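Hypothetical protein BACOVA_04980 (Bacteroides ovatus, PDB 3UFI) is probably a fimbrial (pilus) subunit of the fimbrillin-like family with a role in cell adhesion. Local coordinates at residues D41-V46 / Q67-T72; E49-N54 / G94-N99. All coordinates share one frame; numbering follows the deposited sequence. Where two conformers were deposited one is given.

Overall arrangement
Following the chain from the N terminus, strands 16-25 and 30-34 come first, and strand 43-51 then serves both contacts. Its early part, 41-46, is met in contact 1 by 67-72, closing a loop of 20 residues that holds the short helix 59-62. The segment 49-54, the end of that strand and the turn after it, pairs with 94-99 in contact 2, which closes a longer loop of 39 residues. The segments alternate along the chain, so the two loops cross. Strand 43-51 thus lies between strands 66-72 and 95-102 in one mixed sheet, antiparallel to both. The contact centres are about 21 Å apart, yet Val46 CG1 of contact 1 packs on Leu98 CD2 of contact 2 at 3.9 Å.

Contact 1: D41-V46 / Q67-T72; sequences DDRIGV and QYRNET
Asp41 and Arg69 meet in a salt bridge: Arg69 NE lies 2.6 Å from Asp41 OD1, in the guanidinium plane and on the anti lone pair of that oxygen. The same OD1 also accepts from Arg43 NH2 on its syn side, at 2.9 Å, so one carboxylate oxygen is gripped by two arginines. This probably offsets the like charges of Arg43 NH2 and Arg69 NE, which are 4.0 Å apart with their guanidinium planes 72° to each other. Arg69 reaches the site because its chain is extended from CG to NE, whereas Arg43 bends at chi2 (-67°) and runs obliquely across the aliphatic part of Arg69, Arg43 NE lying 3.4 Å from Arg69 CG.

A further polar link lies beside it. Arg43 NH1 donates to Gln67 OE1 at 2.7 Å, the oxygen lying near the guanidinium plane but the donor standing above the amide carbonyl plane. A water makes weak bonds to Arg43 NH1 and Gln67 NE2.

Backbone bonds join the strands as an antiparallel ladder. Ile44 and Tyr68 form a hydrogen-bonded pair, each N donating to the other's O, while Arg43 with Arg69 is a non-hydrogen-bonded pair; Asn70 N adds a bond of 2.8 Å to Asp42 O.

Apolar packing occupies the face opposite the arginines. Ile44 CG1 rests on Tyr68 CB at 3.7 Å, and Val46 CG2 approaches ring atom Tyr68 CD1 obliquely at 3.8 Å.

In the fimbrillin-like fold this pair sits between strand 95-102, which flanks 43-51, and strand 75-78, which flanks 66-72. Ile44 and Tyr68 both pack on Phe76 of strand 75-78, and together with Val46 they touch Ile17 of strand 16-25.

Contact 2: E49-N54 / G94-N99; sequences EADEDN and GEFTLN
A classic beta bulge sets Glu49 and Ala50 together across from Thr97: their backbone N atoms reach Thr97 O from the same face of its carbonyl plane. Glu49 N lies 2.8 Å from Thr97 O, and Ala50 N lies 3.3 Å from Thr97 O. The side chain of Glu49 runs alongside Thr97, pointing the same way, with CG2 of Thr97 against its carboxylate. With CG anti to the backbone N (chi1 167°) and an extended chain, Glu49 brings OE1 to 2.8 Å from Asn99 ND2 in the conformer given, one of two deposited for Asn99, offering its anti lone pair to a donor whose amide plane is turned 55° from the carboxylate. Gln141 of strand 138-146 donates to Asn99 OD1, which would help fix the amide rotation in this conformer.

Next along the strands, Asp51 and Phe96 also lie side by side, carboxylate and ring planes 49° apart, and Asp51 CG comes to 3.4 Å from Phe96 CE2. Where the strand gives way to a turn, Glu52 N bonds to Glu95 O, and Asp51 OD1 accepts from Asn54 N in an Asx motif. A water above the Phe96 ring, offset toward its rim, donates to Glu95 O and, at 2.6 Å, to Asp51 OD1.

Contact 1: D41-V46 / Q67-T72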
ATOM      1  N   ASP A  41      -7.764  13.465   2.321  1.00 43.87           N
ATOM      2  CA  ASP A  41      -8.171  13.596   0.915  1.00 42.83           C
ATOM      3  C   ASP A  41      -7.977  12.260   0.152  1.00 41.09           C
ATOM      4  O   ASP A  41      -7.881  12.273  -1.072  1.00 41.53           O
ATOM      5  CB  ASP A  41      -7.334  14.737   0.268  1.00 45.44           C
ATOM      6  CG  ASP A  41      -7.701  15.136  -1.162  1.00 52.76           C
ATOM      7  OD1 ASP A  41      -8.904  15.380  -1.423  1.00 50.73           O
ATOM      8  OD2 ASP A  41      -6.779  15.209  -2.015  1.00 56.85           O
ATOM      9  N   ASP A  42      -7.896  11.118   0.872  1.00 31.81           N
ATOM     10  CA  ASP A  42      -7.645   9.804   0.262  1.00 29.20           C
ATOM     11  C   ASP A  42      -8.742   9.422  -0.730  1.00 30.44           C
ATOM     12  O   ASP A  42      -9.927   9.623  -0.465  1.00 26.92           O
ATOM     13  CB  ASP A  42      -7.488   8.718   1.326  1.00 30.02           C
ATOM     14  CG  ASP A  42      -6.148   8.738   2.057  1.00 35.54           C
ATOM     15  OD1 ASP A  42      -5.249   9.540   1.660  1.00 34.72           O
ATOM     16  OD2 ASP A  42      -5.973   7.928   2.972  1.00 34.01           O
ATOM     17  N   ARG A  43      -8.317   8.875  -1.872  1.00 27.53           N
ATOM     18  CA  ARG A  43      -9.182   8.514  -2.979  1.00 26.60           C
ATOM     19  C   ARG A  43      -9.123   7.046  -3.280  1.00 28.92           C
ATOM     20  O   ARG A  43      -8.044   6.478  -3.412  1.00 26.57           O
ATOM     21  CB  ARG A  43      -8.807   9.311  -4.243  1.00 26.48           C
ATOM     22  CG  ARG A  43      -8.570  10.807  -4.069  1.00 30.96           C
ATOM     23  CD  ARG A  43      -9.858  11.485  -3.700  1.00 33.57           C
ATOM     24  NE  ARG A  43      -9.673  12.918  -3.520  1.00 38.66           N
ATOM     25  CZ  ARG A  43      -9.879  13.835  -4.460  1.00 46.09           C
ATOM     26  NH1 ARG A  43     -10.271  13.475  -5.676  1.00 28.99           N
ATOM     27  NH2 ARG A  43      -9.716  15.118  -4.184  1.00 33.00           N
ATOM     28  N   ILE A  44     -10.307   6.439  -3.465  1.00 26.40           N
ATOM     29  CA  ILE A  44     -10.424   5.024  -3.820  1.00 24.68           C
ATOM     30  C   ILE A  44     -11.216   4.894  -5.138  1.00 28.75           C
ATOM     31  O   ILE A  44     -11.977   5.790  -5.490  1.00 27.89           O
ATOM     32  CB  ILE A  44     -11.084   4.198  -2.655  1.00 25.97           C
ATOM     33  CG1 ILE A  44     -12.561   4.638  -2.383  1.00 24.98           C
ATOM     34  CG2 ILE A  44     -10.193   4.202  -1.371  1.00 23.15           C
ATOM     35  CD1 ILE A  44     -13.384   3.713  -1.419  1.00 24.62           C
ATOM     36  N   GLY A  45     -11.015   3.787  -5.842  1.00 26.63           N
ATOM     37  CA  GLY A  45     -11.763   3.452  -7.045  1.00 27.26           C
ATOM     38  C   GLY A  45     -12.642   2.271  -6.722  1.00 30.42           C
ATOM     39  O   GLY A  45     -12.146   1.301  -6.163  1.00 29.17           O
ATOM     40  N   VAL A  46     -13.953   2.366  -6.993  1.00 27.53           N
ATOM     41  CA  VAL A  46     -14.969   1.332  -6.679  1.00 25.76           C
ATOM     42  C   VAL A  46     -15.561   0.763  -7.984  1.00 30.96           C
ATOM     43  O   VAL A  46     -15.992   1.504  -8.871  1.00 28.41           O
ATOM     44  CB  VAL A  46     -16.073   1.877  -5.721  1.00 28.74           C
ATOM     45  CG1 VAL A  46     -17.147   0.819  -5.435  1.00 27.90           C
ATOM     46  CG2 VAL A  46     -15.451   2.368  -4.399  1.00 27.69           C
ATOM     47  N   GLN A  67     -14.498   7.092  -8.688  1.00 26.87           N
ATOM     48  CA  GLN A  67     -13.720   7.726  -7.628  1.00 25.82           C
ATOM     49  C   GLN A  67     -14.596   8.177  -6.451  1.00 28.66           C
ATOM     50  O   GLN A  67     -15.609   8.825  -6.657  1.00 27.69           O
ATOM     51  CB  GLN A  67     -12.919   8.924  -8.173  1.00 26.64           C
ATOM     52  CG  GLN A  67     -11.866   9.405  -7.153  1.00 25.32           C
ATOM     53  CD  GLN A  67     -11.139  10.653  -7.553  1.00 35.44           C
ATOM     54  OE1 GLN A  67     -10.180  11.045  -6.916  1.00 31.11           O
ATOM     55  NE2 GLN A  67     -11.572  11.320  -8.600  1.00 24.21           N
ATOM     56  N   TYR A  68     -14.170   7.824  -5.230  1.00 25.61           N
ATOM     57  CA  TYR A  68     -14.738   8.208  -3.937  1.00 24.25           C
ATOM     58  C   TYR A  68     -13.618   8.865  -3.129  1.00 29.01           C
ATOM     59  O   TYR A  68     -12.452   8.508  -3.285  1.00 26.04           O
ATOM     60  CB  TYR A  68     -15.350   7.005  -3.174  1.00 23.42           C
ATOM     61  CG  TYR A  68     -16.697   6.558  -3.701  1.00 23.60           C
ATOM     62  CD1 TYR A  68     -16.806   5.863  -4.905  1.00 25.63           C
ATOM     63  CD2 TYR A  68     -17.867   6.836  -3.002  1.00 24.34           C
ATOM     64  CE1 TYR A  68     -18.051   5.457  -5.397  1.00 26.91           C
ATOM     65  CE2 TYR A  68     -19.115   6.455  -3.493  1.00 25.05           C
ATOM     66  CZ  TYR A  68     -19.203   5.779  -4.698  1.00 29.27           C
ATOM     67  OH  TYR A  68     -20.423   5.362  -5.142  1.00 31.54           O
ATOM     68  N   ARG A  69     -13.963   9.869  -2.324  1.00 28.67           N
ATOM     69  CA  ARG A  69     -12.994  10.575  -1.488  1.00 29.13           C
ATOM     70  C   ARG A  69     -13.333  10.335  -0.017  1.00 33.04           C
ATOM     71  O   ARG A  69     -14.502  10.337   0.346  1.00 31.90           O
ATOM     72  CB  ARG A  69     -13.026  12.081  -1.814  1.00 32.16           C
ATOM     73  CG  ARG A  69     -12.002  12.912  -1.061  1.00 44.65           C
ATOM     74  CD  ARG A  69     -12.190  14.377  -1.378  1.00 56.16           C
ATOM     75  NE  ARG A  69     -11.370  15.235  -0.522  1.00 64.47           N
ATOM     76  CZ  ARG A  69     -11.754  15.708   0.662  1.00 80.60           C
ATOM     77  NH1 ARG A  69     -12.947  15.387   1.162  1.00 56.07           N
ATOM     78  NH2 ARG A  69     -10.945  16.493   1.364  1.00 73.83           N
ATOM     79  N   ASN A  70     -12.315  10.213   0.837  1.00 31.75           N
ATOM     80  CA  ASN A  70     -12.527  10.088   2.273  1.00 32.23           C
ATOM     81  C   ASN A  70     -13.063  11.415   2.816  1.00 38.66           C
ATOM     82  O   ASN A  70     -12.417  12.433   2.637  1.00 39.05           O
ATOM     83  CB  ASN A  70     -11.235   9.665   2.984  1.00 30.64           C
ATOM     84  CG  ASN A  70     -11.400   9.548   4.471  1.00 45.53           C
ATOM     85  OD1 ASN A  70     -10.860  10.332   5.245  1.00 49.89           O
ATOM     86  ND2 ASN A  70     -12.211   8.616   4.899  1.00 28.87           N
ATOM     87  N   GLU A  71     -14.278  11.412   3.385  1.00 37.71           N
ATOM     88  CA  GLU A  71     -14.917  12.595   3.962  1.00 40.32           C
ATOM     89  C   GLU A  71     -14.344  12.808   5.365  1.00 50.22           C
ATOM     90  O   GLU A  71     -13.644  13.789   5.610  1.00 50.95           O
ATOM     91  CB  GLU A  71     -16.449  12.433   3.971  1.00 42.62           C
ATOM     92  CG  GLU A  71     -17.212  13.674   4.414  1.00 60.80           C
ATOM     93  CD  GLU A  71     -17.411  14.789   3.398  1.00 94.74           C
ATOM     94  OE1 GLU A  71     -16.505  15.032   2.566  1.00 94.66           O
ATOM     95  OE2 GLU A  71     -18.477  15.443   3.459  1.00 97.34           O
ATOM     96  N   THR A  72     -14.570  11.842   6.257  1.00 50.94           N
ATOM     97  CA  THR A  72     -14.051  11.822   7.635  1.00 51.74           C
ATOM     98  C   THR A  72     -14.157  10.396   8.175  1.00 53.82           C
ATOM     99  O   THR A  72     -15.171   9.726   7.974  1.00 52.56           O
ATOM    100  CB  THR A  72     -14.765  12.865   8.534  1.00 63.34           C
ATOM    101  OG1 THR A  72     -14.106  12.905   9.797  1.00 74.00           O
ATOM    102  CG2 THR A  72     -16.272  12.619   8.688  1.00 55.46           C
TER
HETATM  103  O   HOH W   1     -10.567  14.495  -8.903  1.00 50.59           O

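Contact 2: E49-N54 / G94-N99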
ATOM      1  N   GLU A  49     -18.351  -5.545  -9.711  1.00 40.05           N
ATOM      2  CA  GLU A  49     -17.776  -6.731 -10.341  1.00 44.01           C
ATOM      3  C   GLU A  49     -18.859  -7.634 -10.906  1.00 54.34           C
ATOM      4  O   GLU A  49     -18.837  -7.955 -12.092  1.00 56.37           O
ATOM      5  CB  GLU A  49     -16.885  -7.497  -9.330  1.00 45.63           C
ATOM      6  CG  GLU A  49     -16.499  -8.898  -9.791  1.00 64.71           C
ATOM      7  CD  GLU A  49     -15.516  -9.665  -8.932  1.00 96.69           C
ATOM      8  OE1 GLU A  49     -14.484  -9.077  -8.534  1.00101.30           O
ATOM      9  OE2 GLU A  49     -15.742 -10.879  -8.718  1.00 93.38           O
ATOM     10  N   ALA A  50     -19.795  -8.037 -10.054  1.00 53.92           N
ATOM     11  CA  ALA A  50     -20.875  -8.951 -10.384  1.00 55.20           C
ATOM     12  C   ALA A  50     -22.189  -8.508  -9.787  1.00 60.16           C
ATOM     13  O   ALA A  50     -22.230  -7.947  -8.696  1.00 55.53           O
ATOM     14  CB  ALA A  50     -20.543 -10.359  -9.887  1.00 56.12           C
ATOM     15  N   ASP A  51     -23.252  -8.754 -10.564  1.00 62.50           N
ATOM     16  CA  ASP A  51     -24.669  -8.585 -10.295  1.00 65.01           C
ATOM     17  C   ASP A  51     -25.202 -10.006 -10.356  1.00 74.90           C
ATOM     18  O   ASP A  51     -25.209 -10.608 -11.435  1.00 74.72           O
ATOM     19  CB  ASP A  51     -25.291  -7.637 -11.355  1.00 67.21           C
ATOM     20  CG  ASP A  51     -26.787  -7.347 -11.252  1.00 78.21           C
ATOM     21  OD1 ASP A  51     -27.517  -8.157 -10.629  1.00 78.29           O
ATOM     22  OD2 ASP A  51     -27.231  -6.310 -11.801  1.00 85.37           O
ATOM     23  N   GLU A  52     -25.533 -10.590  -9.193  1.00 76.27           N
ATOM     24  CA  GLU A  52     -25.968 -11.987  -9.094  1.00 79.01           C
ATOM     25  C   GLU A  52     -27.337 -12.244  -9.755  1.00 88.58           C
ATOM     26  O   GLU A  52     -27.594 -13.378 -10.162  1.00 89.52           O
ATOM     27  CB  GLU A  52     -25.968 -12.463  -7.634  1.00 80.33           C
ATOM     28  CG  GLU A  52     -24.686 -13.173  -7.217  1.00 91.55           C
ATOM     29  CD  GLU A  52     -23.402 -12.362  -7.223  1.00113.12           C
ATOM     30  OE1 GLU A  52     -23.267 -11.445  -6.381  1.00103.65           O
ATOM     31  OE2 GLU A  52     -22.507 -12.678  -8.041  1.00108.56           O
ATOM     32  N   ASP A  53     -28.180 -11.204  -9.907  1.00 88.31           N
ATOM     33  CA  ASP A  53     -29.495 -11.343 -10.538  1.00 90.88           C
ATOM     34  C   ASP A  53     -29.408 -11.231 -12.078  1.00 99.59           C
ATOM     35  O   ASP A  53     -29.996 -12.064 -12.775  1.00100.55           O
ATOM     36  CB  ASP A  53     -30.496 -10.319  -9.965  1.00 92.35           C
ATOM     37  CG  ASP A  53     -31.205 -10.755  -8.686  1.00101.88           C
ATOM     38  OD1 ASP A  53     -30.732 -11.723  -8.035  1.00101.32           O
ATOM     39  OD2 ASP A  53     -32.229 -10.125  -8.332  1.00108.75           O
ATOM     40  N   ASN A  54     -28.678 -10.220 -12.601  1.00 98.33           N
ATOM     41  CA  ASN A  54     -28.498 -10.008 -14.045  1.00 99.84           C
ATOM     42  C   ASN A  54     -27.022 -10.233 -14.418  1.00106.32           C
ATOM     43  O   ASN A  54     -26.155  -9.455 -14.013  1.00105.15           O
ATOM     44  CB  ASN A  54     -28.973  -8.605 -14.475  1.00101.01           C
ATOM     45  CG  ASN A  54     -30.338  -8.199 -13.962  1.00127.79           C
ATOM     46  OD1 ASN A  54     -31.379  -8.618 -14.484  1.00123.46           O
ATOM     47  ND2 ASN A  54     -30.361  -7.340 -12.947  1.00118.66           N
ATOM     48  N   GLY A  94     -31.307  -8.183  -5.308  1.00 42.53           N
ATOM     49  CA  GLY A  94     -30.261  -9.194  -5.366  1.00 41.78           C
ATOM     50  C   GLY A  94     -28.959  -8.739  -4.726  1.00 43.69           C
ATOM     51  O   GLY A  94     -28.867  -7.627  -4.189  1.00 41.54           O
ATOM     52  N   GLU A  95     -27.954  -9.619  -4.770  1.00 39.27           N
ATOM     53  CA  GLU A  95     -26.621  -9.381  -4.223  1.00 37.62           C
ATOM     54  C   GLU A  95     -25.657  -8.961  -5.309  1.00 39.15           C
ATOM     55  O   GLU A  95     -25.850  -9.287  -6.478  1.00 39.27           O
ATOM     56  CB  GLU A  95     -26.082 -10.628  -3.524  1.00 39.22           C
ATOM     57  CG  GLU A  95     -26.937 -11.079  -2.351  1.00 49.80           C
ATOM     58  CD  GLU A  95     -26.322 -12.129  -1.450  1.00 72.54           C
ATOM     59  OE1 GLU A  95     -25.503 -12.943  -1.937  1.00 64.42           O
ATOM     60  OE2 GLU A  95     -26.669 -12.136  -0.247  1.00 77.12           O
ATOM     61  N   PHE A  96     -24.616  -8.230  -4.914  1.00 32.81           N
ATOM     62  CA  PHE A  96     -23.562  -7.749  -5.799  1.00 30.27           C
ATOM     63  C   PHE A  96     -22.222  -7.998  -5.175  1.00 35.36           C
ATOM     64  O   PHE A  96     -22.116  -8.096  -3.950  1.00 35.26           O
ATOM     65  CB  PHE A  96     -23.719  -6.245  -6.076  1.00 30.31           C
ATOM     66  CG  PHE A  96     -25.018  -5.842  -6.736  1.00 32.27           C
ATOM     67  CD1 PHE A  96     -26.177  -5.669  -5.983  1.00 34.13           C
ATOM     68  CD2 PHE A  96     -25.075  -5.602  -8.107  1.00 32.87           C
ATOM     69  CE1 PHE A  96     -27.375  -5.308  -6.599  1.00 35.33           C
ATOM     70  CE2 PHE A  96     -26.265  -5.216  -8.715  1.00 35.51           C
ATOM     71  CZ  PHE A  96     -27.407  -5.071  -7.962  1.00 34.58           C
ATOM     72  N   THR A  97     -21.205  -8.113  -6.018  1.00 32.26           N
ATOM     73  CA  THR A  97     -19.815  -8.188  -5.631  1.00 31.02           C
ATOM     74  C   THR A  97     -19.178  -6.886  -6.076  1.00 32.18           C
ATOM     75  O   THR A  97     -19.328  -6.489  -7.229  1.00 30.44           O
ATOM     76  CB  THR A  97     -19.095  -9.412  -6.186  1.00 37.04           C
ATOM     77  OG1 THR A  97     -19.750 -10.581  -5.707  1.00 38.89           O
ATOM     78  CG2 THR A  97     -17.618  -9.444  -5.776  1.00 30.85           C
ATOM     79  N   LEU A  98     -18.495  -6.208  -5.153  1.00 28.90           N
ATOM     80  CA  LEU A  98     -17.812  -4.950  -5.448  1.00 28.33           C
ATOM     81  C   LEU A  98     -16.377  -5.033  -5.034  1.00 32.25           C
ATOM     82  O   LEU A  98     -16.074  -5.648  -4.017  1.00 33.38           O
ATOM     83  CB  LEU A  98     -18.477  -3.761  -4.698  1.00 27.58           C
ATOM     84  CG  LEU A  98     -19.626  -3.008  -5.385  1.00 29.97           C
ATOM     85  CD1 LEU A  98     -20.885  -3.883  -5.517  1.00 28.51           C
ATOM     86  CD2 LEU A  98     -19.979  -1.755  -4.596  1.00 30.19           C
ATOM     87  N   ASN A  99     -15.488  -4.407  -5.800  1.00 28.69           N
ATOM     88  CA  ASN A  99     -14.046  -4.333  -5.531  0.50 27.92           C
ATOM     89  C   ASN A  99     -13.663  -2.907  -5.304  1.00 30.48           C
ATOM     90  O   ASN A  99     -14.304  -2.025  -5.879  1.00 29.28           O
ATOM     91  CB  ASN A  99     -13.201  -4.868  -6.711  0.50 27.51           C
ATOM     92  CG  ASN A  99     -13.480  -6.266  -7.147  0.50 41.51           C
ATOM     93  OD1 ASN A  99     -13.583  -7.191  -6.342  0.50 34.60           O
ATOM     94  ND2 ASN A  99     -13.548  -6.452  -8.451  0.50 35.99           N
TER
HETATM   95  O   HOH W   2     -28.246  -8.511  -8.106  1.00 49.75           O
HETATM   96  O   HOH W   3     -22.237 -11.566  -3.616  1.00 52.44           O
HETATM   97  O   HOH W   4     -28.723 -12.300  -5.927  1.00 55.56           O